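Long-range contacts in succinylglutamate desuccinylase (Vibrio parahaemolyticus, PDB 2BCO), which probably hydrolyses N-succinylglutamate to succinate and glutamate with one zinc ion per subunit, the last step of the arginine succinyltransferase pathway: residues I266-D271 with V317-R322; E308-P313 with A324-E329. All coordinates share one frame; numbering follows the deposited sequence.

Interaction 1 of 2, residues I266-D271 with V317-R322; sequences IVRLHD and VAIGQR
Val267 and Arg322 face each other as an antiparallel non-hydrogen-bonded pair, their CA atoms 4.2 Å apart, where two strands meet at their ends. Beyond this pair the backbones exchange two hydrogen bonds: Arg268 N gives its hydrogen to Gln321 O (3.2 Å), and Gly320 N reaches Arg268 O (2.9 Å). Residues Ala318 to Gln321 form a type II beta turn, which presents that Gly320 N-H. Glycine suits the place because its phi is positive (85°), and a CB there would press on the preceding carbonyl oxygen.

Arg268 carries most of the side-chain work. It holds CG opposite its own amide nitrogen (chi1 -179°) and runs straight to NE, which takes the guanidinium to three backbone carbonyls. Arg268 NH1 bonds to Val317 O at 3.0 Å, lying above that carbonyl's plane rather than on a lone pair. On its own segment, Arg268 NE meets His270 O in the guanidinium plane (3.1 Å), while NH2 donates to Asp271 O; three oxygens thus fix the group's rotation and tie the loop after the strand to the turn. A long arginine with several N-H donors fits a place lined by main-chain oxygens. Val267 rests its CG1 on the turn, 3.3 Å from Gly320 O, and Ile319 CD1 comes near Arg268 O (3.4 Å).

The contact lies at the surface, where strand 258-267 ends beside the start of strand 322-335. Asp296 holds the outer loop through Leu269 N and His270 ND1, and the side chain of Ile266 packs on strand 322-335.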
ATOM      1  N   ILE A 266     -21.002  -0.633  -3.614  1.00 36.53           N
ATOM      2  CA  ILE A 266     -21.807  -0.461  -4.821  1.00 36.86           C
ATOM      3  C   ILE A 266     -21.401  -1.452  -5.915  1.00 37.62           C
ATOM      4  O   ILE A 266     -20.234  -1.517  -6.300  1.00 38.16           O
ATOM      5  CB  ILE A 266     -21.660   0.979  -5.385  1.00 33.73           C
ATOM      6  CG1 ILE A 266     -22.005   2.008  -4.305  1.00 31.70           C
ATOM      7  CG2 ILE A 266     -22.549   1.155  -6.609  1.00 31.64           C
ATOM      8  CD1 ILE A 266     -23.394   1.853  -3.715  1.00 29.12           C
ATOM      9  N   VAL A 267     -22.368  -2.208  -6.423  1.00 38.33           N
ATOM     10  CA  VAL A 267     -22.099  -3.188  -7.472  1.00 40.17           C
ATOM     11  C   VAL A 267     -22.895  -2.892  -8.747  1.00 42.49           C
ATOM     12  O   VAL A 267     -24.110  -2.700  -8.693  1.00 42.13           O
ATOM     13  CB  VAL A 267     -22.457  -4.616  -7.004  1.00 43.60           C
ATOM     14  CG1 VAL A 267     -22.042  -5.628  -8.062  1.00 43.86           C
ATOM     15  CG2 VAL A 267     -21.788  -4.915  -5.668  1.00 42.21           C
ATOM     16  N   ARG A 268     -22.208  -2.863  -9.887  1.00 31.26           N
ATOM     17  CA  ARG A 268     -22.854  -2.597 -11.176  1.00 32.69           C
ATOM     18  C   ARG A 268     -23.732  -3.771 -11.611  1.00 34.36           C
ATOM     19  O   ARG A 268     -23.243  -4.878 -11.848  1.00 33.43           O
ATOM     20  CB  ARG A 268     -21.800  -2.318 -12.253  1.00 40.27           C
ATOM     21  CG  ARG A 268     -22.370  -2.004 -13.635  1.00 38.47           C
ATOM     22  CD  ARG A 268     -21.252  -1.636 -14.596  1.00 38.41           C
ATOM     23  NE  ARG A 268     -21.727  -1.204 -15.911  1.00 38.38           N
ATOM     24  CZ  ARG A 268     -20.951  -0.630 -16.831  1.00 39.46           C
ATOM     25  NH1 ARG A 268     -19.662  -0.418 -16.581  1.00 39.05           N
ATOM     26  NH2 ARG A 268     -21.455  -0.262 -18.003  1.00 38.85           N
ATOM     27  N   LEU A 269     -25.033  -3.510 -11.719  1.00 58.39           N
ATOM     28  CA  LEU A 269     -26.004  -4.524 -12.110  1.00 61.42           C
ATOM     29  C   LEU A 269     -26.369  -4.506 -13.592  1.00 62.81           C
ATOM     30  O   LEU A 269     -26.583  -5.560 -14.189  1.00 62.40           O
ATOM     31  CB  LEU A 269     -27.283  -4.371 -11.279  1.00 67.73           C
ATOM     32  CG  LEU A 269     -27.505  -5.331 -10.109  1.00 70.32           C
ATOM     33  CD1 LEU A 269     -27.774  -6.732 -10.650  1.00 72.00           C
ATOM     34  CD2 LEU A 269     -26.296  -5.322  -9.180  1.00 70.73           C
ATOM     35  N   HIS A 270     -26.443  -3.318 -14.184  1.00 44.76           N
ATOM     36  CA  HIS A 270     -26.807  -3.203 -15.591  1.00 45.09           C
ATOM     37  C   HIS A 270     -25.749  -2.511 -16.441  1.00 44.35           C
ATOM     38  O   HIS A 270     -24.789  -1.941 -15.924  1.00 43.41           O
ATOM     39  CB  HIS A 270     -28.133  -2.449 -15.728  1.00 64.04           C
ATOM     40  CG  HIS A 270     -29.215  -2.960 -14.829  1.00 67.96           C
ATOM     41  ND1 HIS A 270     -29.205  -2.762 -13.464  1.00 69.66           N
ATOM     42  CD2 HIS A 270     -30.337  -3.667 -15.098  1.00 69.93           C
ATOM     43  CE1 HIS A 270     -30.275  -3.324 -12.932  1.00 69.65           C
ATOM     44  NE2 HIS A 270     -30.980  -3.880 -13.899  1.00 70.21           N
ATOM     45  N   ASP A 271     -25.945  -2.564 -17.754  1.00 46.08           N
ATOM     46  CA  ASP A 271     -25.024  -1.957 -18.708  1.00 43.70           C
ATOM     47  C   ASP A 271     -25.128  -0.432 -18.652  1.00 41.09           C
ATOM     48  O   ASP A 271     -24.133   0.278 -18.817  1.00 40.74           O
ATOM     49  CB  ASP A 271     -25.341  -2.462 -20.123  1.00 63.77           C
ATOM     50  CG  ASP A 271     -24.294  -2.046 -21.145  1.00 65.58           C
ATOM     51  OD1 ASP A 271     -24.132  -0.830 -21.381  1.00 65.81           O
ATOM     52  OD2 ASP A 271     -23.634  -2.941 -21.714  1.00 65.35           O
ATOM     53  N   VAL A 317     -15.882  -0.246 -14.545  1.00 56.66           N
ATOM     54  CA  VAL A 317     -15.901  -1.556 -13.916  1.00 59.24           C
ATOM     55  C   VAL A 317     -16.875  -2.493 -14.623  1.00 59.81           C
ATOM     56  O   VAL A 317     -18.038  -2.155 -14.831  1.00 60.12           O
ATOM     57  CB  VAL A 317     -16.288  -1.426 -12.430  1.00 49.64           C
ATOM     58  CG1 VAL A 317     -16.763  -2.750 -11.884  1.00 51.86           C
ATOM     59  CG2 VAL A 317     -15.093  -0.941 -11.639  1.00 51.61           C
ATOM     60  N   ALA A 318     -16.391  -3.673 -14.992  1.00 49.08           N
ATOM     61  CA  ALA A 318     -17.221  -4.651 -15.681  1.00 50.53           C
ATOM     62  C   ALA A 318     -18.466  -4.995 -14.873  1.00 51.24           C
ATOM     63  O   ALA A 318     -18.525  -4.764 -13.665  1.00 51.12           O
ATOM     64  CB  ALA A 318     -16.414  -5.918 -15.963  1.00 64.46           C
ATOM     65  N   ILE A 319     -19.459  -5.555 -15.554  1.00 45.92           N
ATOM     66  CA  ILE A 319     -20.717  -5.945 -14.931  1.00 44.82           C
ATOM     67  C   ILE A 319     -20.497  -6.921 -13.770  1.00 43.90           C
ATOM     68  O   ILE A 319     -19.669  -7.821 -13.855  1.00 44.27           O
ATOM     69  CB  ILE A 319     -21.651  -6.611 -15.972  1.00 66.15           C
ATOM     70  CG1 ILE A 319     -23.015  -6.899 -15.347  1.00 66.59           C
ATOM     71  CG2 ILE A 319     -21.006  -7.884 -16.517  1.00 66.44           C
ATOM     72  CD1 ILE A 319     -23.845  -5.662 -15.132  1.00 66.88           C
ATOM     73  N   GLY A 320     -21.236  -6.729 -12.680  1.00 46.03           N
ATOM     74  CA  GLY A 320     -21.113  -7.619 -11.540  1.00 42.78           C
ATOM     75  C   GLY A 320     -20.004  -7.316 -10.548  1.00 41.84           C
ATOM     76  O   GLY A 320     -19.996  -7.875  -9.455  1.00 42.30           O
ATOM     77  N   GLN A 321     -19.061  -6.456 -10.924  1.00 46.70           N
ATOM     78  CA  GLN A 321     -17.959  -6.084 -10.033  1.00 44.89           C
ATOM     79  C   GLN A 321     -18.350  -4.823  -9.257  1.00 43.46           C
ATOM     80  O   GLN A 321     -19.379  -4.211  -9.547  1.00 44.16           O
ATOM     81  CB  GLN A 321     -16.686  -5.817 -10.843  1.00 49.20           C
ATOM     82  CG  GLN A 321     -16.170  -7.020 -11.609  1.00 51.99           C
ATOM     83  CD  GLN A 321     -15.769  -8.161 -10.696  1.00 53.26           C
ATOM     84  OE1 GLN A 321     -14.826  -8.039  -9.907  1.00 54.28           O
ATOM     85  NE2 GLN A 321     -16.484  -9.277 -10.793  1.00 52.21           N
ATOM     86  N   ARG A 322     -17.544  -4.425  -8.278  1.00 45.79           N
ATOM     87  CA  ARG A 322     -17.886  -3.236  -7.506  1.00 43.30           C
ATOM     88  C   ARG A 322     -17.446  -1.968  -8.214  1.00 42.60           C
ATOM     89  O   ARG A 322     -16.340  -1.893  -8.752  1.00 42.40           O
ATOM     90  CB  ARG A 322     -17.284  -3.290  -6.098  1.00 36.00           C
ATOM     91  CG  ARG A 322     -15.842  -2.828  -5.951  1.00 33.54           C
ATOM     92  CD  ARG A 322     -15.557  -2.608  -4.471  1.00 33.38           C
ATOM     93  NE  ARG A 322     -14.169  -2.265  -4.176  1.00 33.27           N
ATOM     94  CZ  ARG A 322     -13.533  -1.208  -4.674  1.00 34.84           C
ATOM     95  NH1 ARG A 322     -14.156  -0.378  -5.510  1.00 34.95           N
ATOM     96  NH2 ARG A 322     -12.274  -0.977  -4.324  1.00 31.10           N
TER

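Interaction 2 of 2, residues E308-P313 with A324-E329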
ATOM      1  N   GLU A 308     -22.083   9.597   4.671  1.00 36.02           N
ATOM      2  CA  GLU A 308     -21.415   8.762   3.680  1.00 30.41           C
ATOM      3  C   GLU A 308     -20.566   9.568   2.704  1.00 25.81           C
ATOM      4  O   GLU A 308     -20.870  10.720   2.383  1.00 24.64           O
ATOM      5  CB  GLU A 308     -22.428   7.938   2.877  1.00 38.97           C
ATOM      6  CG  GLU A 308     -23.095   6.805   3.637  1.00 40.67           C
ATOM      7  CD  GLU A 308     -23.884   5.891   2.718  1.00 42.88           C
ATOM      8  OE1 GLU A 308     -24.709   6.407   1.942  1.00 47.94           O
ATOM      9  OE2 GLU A 308     -23.684   4.659   2.760  1.00 44.87           O
ATOM     10  N   ALA A 309     -19.489   8.946   2.245  1.00 23.06           N
ATOM     11  CA  ALA A 309     -18.588   9.561   1.286  1.00 18.78           C
ATOM     12  C   ALA A 309     -18.246   8.459   0.309  1.00 15.13           C
ATOM     13  O   ALA A 309     -18.235   7.289   0.672  1.00 14.80           O
ATOM     14  CB  ALA A 309     -17.328  10.073   1.980  1.00 12.47           C
ATOM     15  N   ILE A 310     -17.970   8.821  -0.933  1.00 14.48           N
ATOM     16  CA  ILE A 310     -17.640   7.812  -1.918  1.00 12.47           C
ATOM     17  C   ILE A 310     -16.128   7.675  -2.054  1.00 12.36           C
ATOM     18  O   ILE A 310     -15.412   8.670  -2.023  1.00 10.68           O
ATOM     19  CB  ILE A 310     -18.288   8.161  -3.279  1.00 22.55           C
ATOM     20  CG1 ILE A 310     -18.152   6.980  -4.236  1.00 23.53           C
ATOM     21  CG2 ILE A 310     -17.656   9.416  -3.866  1.00 20.17           C
ATOM     22  CD1 ILE A 310     -19.132   7.048  -5.388  1.00 25.62           C
ATOM     23  N   VAL A 311     -15.650   6.439  -2.187  1.00 16.66           N
ATOM     24  CA  VAL A 311     -14.217   6.163  -2.332  1.00 16.91           C
ATOM     25  C   VAL A 311     -13.958   5.168  -3.473  1.00 17.55           C
ATOM     26  O   VAL A 311     -14.689   4.190  -3.626  1.00 17.83           O
ATOM     27  CB  VAL A 311     -13.631   5.572  -1.017  1.00 16.85           C
ATOM     28  CG1 VAL A 311     -12.167   5.253  -1.196  1.00 17.60           C
ATOM     29  CG2 VAL A 311     -13.806   6.551   0.124  1.00 15.61           C
ATOM     30  N   PHE A 312     -12.917   5.411  -4.268  1.00 23.38           N
ATOM     31  CA  PHE A 312     -12.578   4.514  -5.384  1.00 24.49           C
ATOM     32  C   PHE A 312     -13.724   4.349  -6.384  1.00 26.16           C
ATOM     33  O   PHE A 312     -14.205   3.241  -6.608  1.00 29.42           O
ATOM     34  CB  PHE A 312     -12.197   3.114  -4.867  1.00 16.86           C
ATOM     35  CG  PHE A 312     -11.079   3.107  -3.860  1.00 17.66           C
ATOM     36  CD1 PHE A 312     -11.182   2.352  -2.697  1.00 18.33           C
ATOM     37  CD2 PHE A 312      -9.921   3.851  -4.072  1.00 18.31           C
ATOM     38  CE1 PHE A 312     -10.138   2.325  -1.761  1.00 22.72           C
ATOM     39  CE2 PHE A 312      -8.869   3.834  -3.146  1.00 19.36           C
ATOM     40  CZ  PHE A 312      -8.979   3.075  -1.986  1.00 21.41           C
ATOM     41  N   PRO A 313     -14.189   5.446  -6.992  1.00 22.53           N
ATOM     42  CA  PRO A 313     -15.285   5.303  -7.960  1.00 23.46           C
ATOM     43  C   PRO A 313     -14.726   4.847  -9.306  1.00 24.12           C
ATOM     44  O   PRO A 313     -13.653   5.283  -9.709  1.00 22.40           O
ATOM     45  CB  PRO A 313     -15.861   6.718  -8.062  1.00 18.69           C
ATOM     46  CG  PRO A 313     -15.332   7.430  -6.840  1.00 21.47           C
ATOM     47  CD  PRO A 313     -13.955   6.861  -6.670  1.00 19.74           C
ATOM     48  N   ALA A 324     -17.925   1.169  -6.590  1.00 27.45           N
ATOM     49  CA  ALA A 324     -17.564   2.155  -5.575  1.00 25.50           C
ATOM     50  C   ALA A 324     -17.749   1.676  -4.140  1.00 24.00           C
ATOM     51  O   ALA A 324     -18.400   0.665  -3.866  1.00 22.97           O
ATOM     52  CB  ALA A 324     -18.373   3.440  -5.788  1.00 23.54           C
ATOM     53  N   LEU A 325     -17.161   2.437  -3.228  1.00 24.55           N
ATOM     54  CA  LEU A 325     -17.238   2.162  -1.806  1.00 22.75           C
ATOM     55  C   LEU A 325     -17.883   3.383  -1.181  1.00 21.55           C
ATOM     56  O   LEU A 325     -17.594   4.506  -1.572  1.00 23.14           O
ATOM     57  CB  LEU A 325     -15.832   1.973  -1.238  1.00 12.86           C
ATOM     58  CG  LEU A 325     -15.445   0.657  -0.552  1.00 15.94           C
ATOM     59  CD1 LEU A 325     -16.301  -0.503  -1.034  1.00 12.38           C
ATOM     60  CD2 LEU A 325     -13.971   0.386  -0.835  1.00 11.34           C
HETATM   61  N   MSE A 326     -18.796   3.168  -0.249  1.00 20.86           N
HETATM   62  CA  MSE A 326     -19.427   4.274   0.455  1.00 19.60           C
HETATM   63  C   MSE A 326     -18.913   4.078   1.871  1.00 18.24           C
HETATM   64  O   MSE A 326     -19.101   3.020   2.466  1.00 16.05           O
HETATM   65  CB  MSE A 326     -20.952   4.157   0.419  1.00 28.03           C
HETATM   66  CG  MSE A 326     -21.569   4.278  -0.965  1.00 32.56           C
HETATM   67 SE   MSE A 326     -21.255   6.002  -1.758  1.00 41.29          SE
HETATM   68  CE  MSE A 326     -22.811   6.933  -1.066  1.00 38.01           C
ATOM     69  N   VAL A 327     -18.241   5.088   2.398  1.00 18.90           N
ATOM     70  CA  VAL A 327     -17.673   4.988   3.730  1.00 19.99           C
ATOM     71  C   VAL A 327     -18.139   6.097   4.653  1.00 21.12           C
ATOM     72  O   VAL A 327     -18.733   7.081   4.206  1.00 22.39           O
ATOM     73  CB  VAL A 327     -16.147   5.022   3.652  1.00 17.65           C
ATOM     74  CG1 VAL A 327     -15.668   3.949   2.684  1.00 19.64           C
ATOM     75  CG2 VAL A 327     -15.681   6.398   3.189  1.00 16.11           C
ATOM     76  N   CYS A 328     -17.864   5.927   5.940  1.00 13.55           N
ATOM     77  CA  CYS A 328     -18.237   6.907   6.946  1.00 14.32           C
ATOM     78  C   CYS A 328     -17.357   6.709   8.165  1.00 13.70           C
ATOM     79  O   CYS A 328     -16.913   5.592   8.441  1.00 12.89           O
ATOM     80  CB  CYS A 328     -19.707   6.736   7.342  1.00 24.02           C
ATOM     81  SG  CYS A 328     -20.127   5.109   8.026  1.00 31.24           S
ATOM     82  N   GLU A 329     -17.093   7.789   8.887  1.00 20.50           N
ATOM     83  CA  GLU A 329     -16.269   7.693  10.086  1.00 23.28           C
ATOM     84  C   GLU A 329     -16.873   6.646  11.018  1.00 23.94           C
ATOM     85  O   GLU A 329     -18.087   6.421  11.026  1.00 21.65           O
ATOM     86  CB  GLU A 329     -16.204   9.034  10.823  1.00 24.01           C
ATOM     87  CG  GLU A 329     -15.556  10.156  10.036  1.00 28.60           C
ATOM     88  CD  GLU A 329     -15.104  11.304  10.926  1.00 31.17           C
ATOM     89  OE1 GLU A 329     -14.713  12.360  10.384  1.00 31.96           O
ATOM     90  OE2 GLU A 329     -15.133  11.146  12.164  1.00 30.25           O
TER
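Ile310 and Met326, a selenomethionine, share one face of an antiparallel strand pair, part of a larger sheet, while Ala309, Val311, Leu325 and Val327 share the other. In Met326 the bend at chi2 brings SE to 4.0 Å from Ile310 CB, and that at chi3 turns CE toward the carboxylate of Glu308. The side chains of Glu308 and Met326 cross at about a right angle, Met326 CE lying 3.6 Å from Glu308 OE1; the unbranched, flexible selenomethionine chain can follow such a bend. Glu308 OE2 forms a salt bridge with Arg264 NE and OE1 accepts a hydrogen bond from Lys304 N, which probably offsets the charge of this buried acid.

Across the other face Val311 CG2 meets Val327 CG2 at 3.6 Å, their branches also perpendicular, and the compact beta-branched residues fill it closely. Phe312 and Leu325 lie side by side, pointing the same way, with Leu325 CD2 at the ring's edge, 3.9 Å from Phe312 CD1. Val311 CG1 sits over the centre of one ring face, 3.4 Å above the plane.

Four backbone bonds, in the pairs Ala309-Val327 and Val311-Leu325, hold this register. It is the ladder of a beta hairpin, here within the barrel-sandwich hybrid domain of the AspA/AstE family.

How the interactions relate
Interactions 1 and 2 share strand 322-335: it pairs with strand 258-267 in interaction 1 and with strand 309-311 in interaction 2, so it lies between the two. Their centres are 16 Å apart, yet they meet directly: Ile266 N lies 2.9 Å from Ala324 O, a probable hydrogen bond, and Ile266 CG1 packs on Met326 CG at 4.1 Å. Of the two contacts, interaction 2 comes nearer the active site. The side chain of Phe312 is about 5 Å from that of Glu219, the predicted catalytic residue, and about 8 Å from the zinc ion; that of Arg322, in interaction 1, is about 9 Å from Glu219 and about 11 Å from the metal.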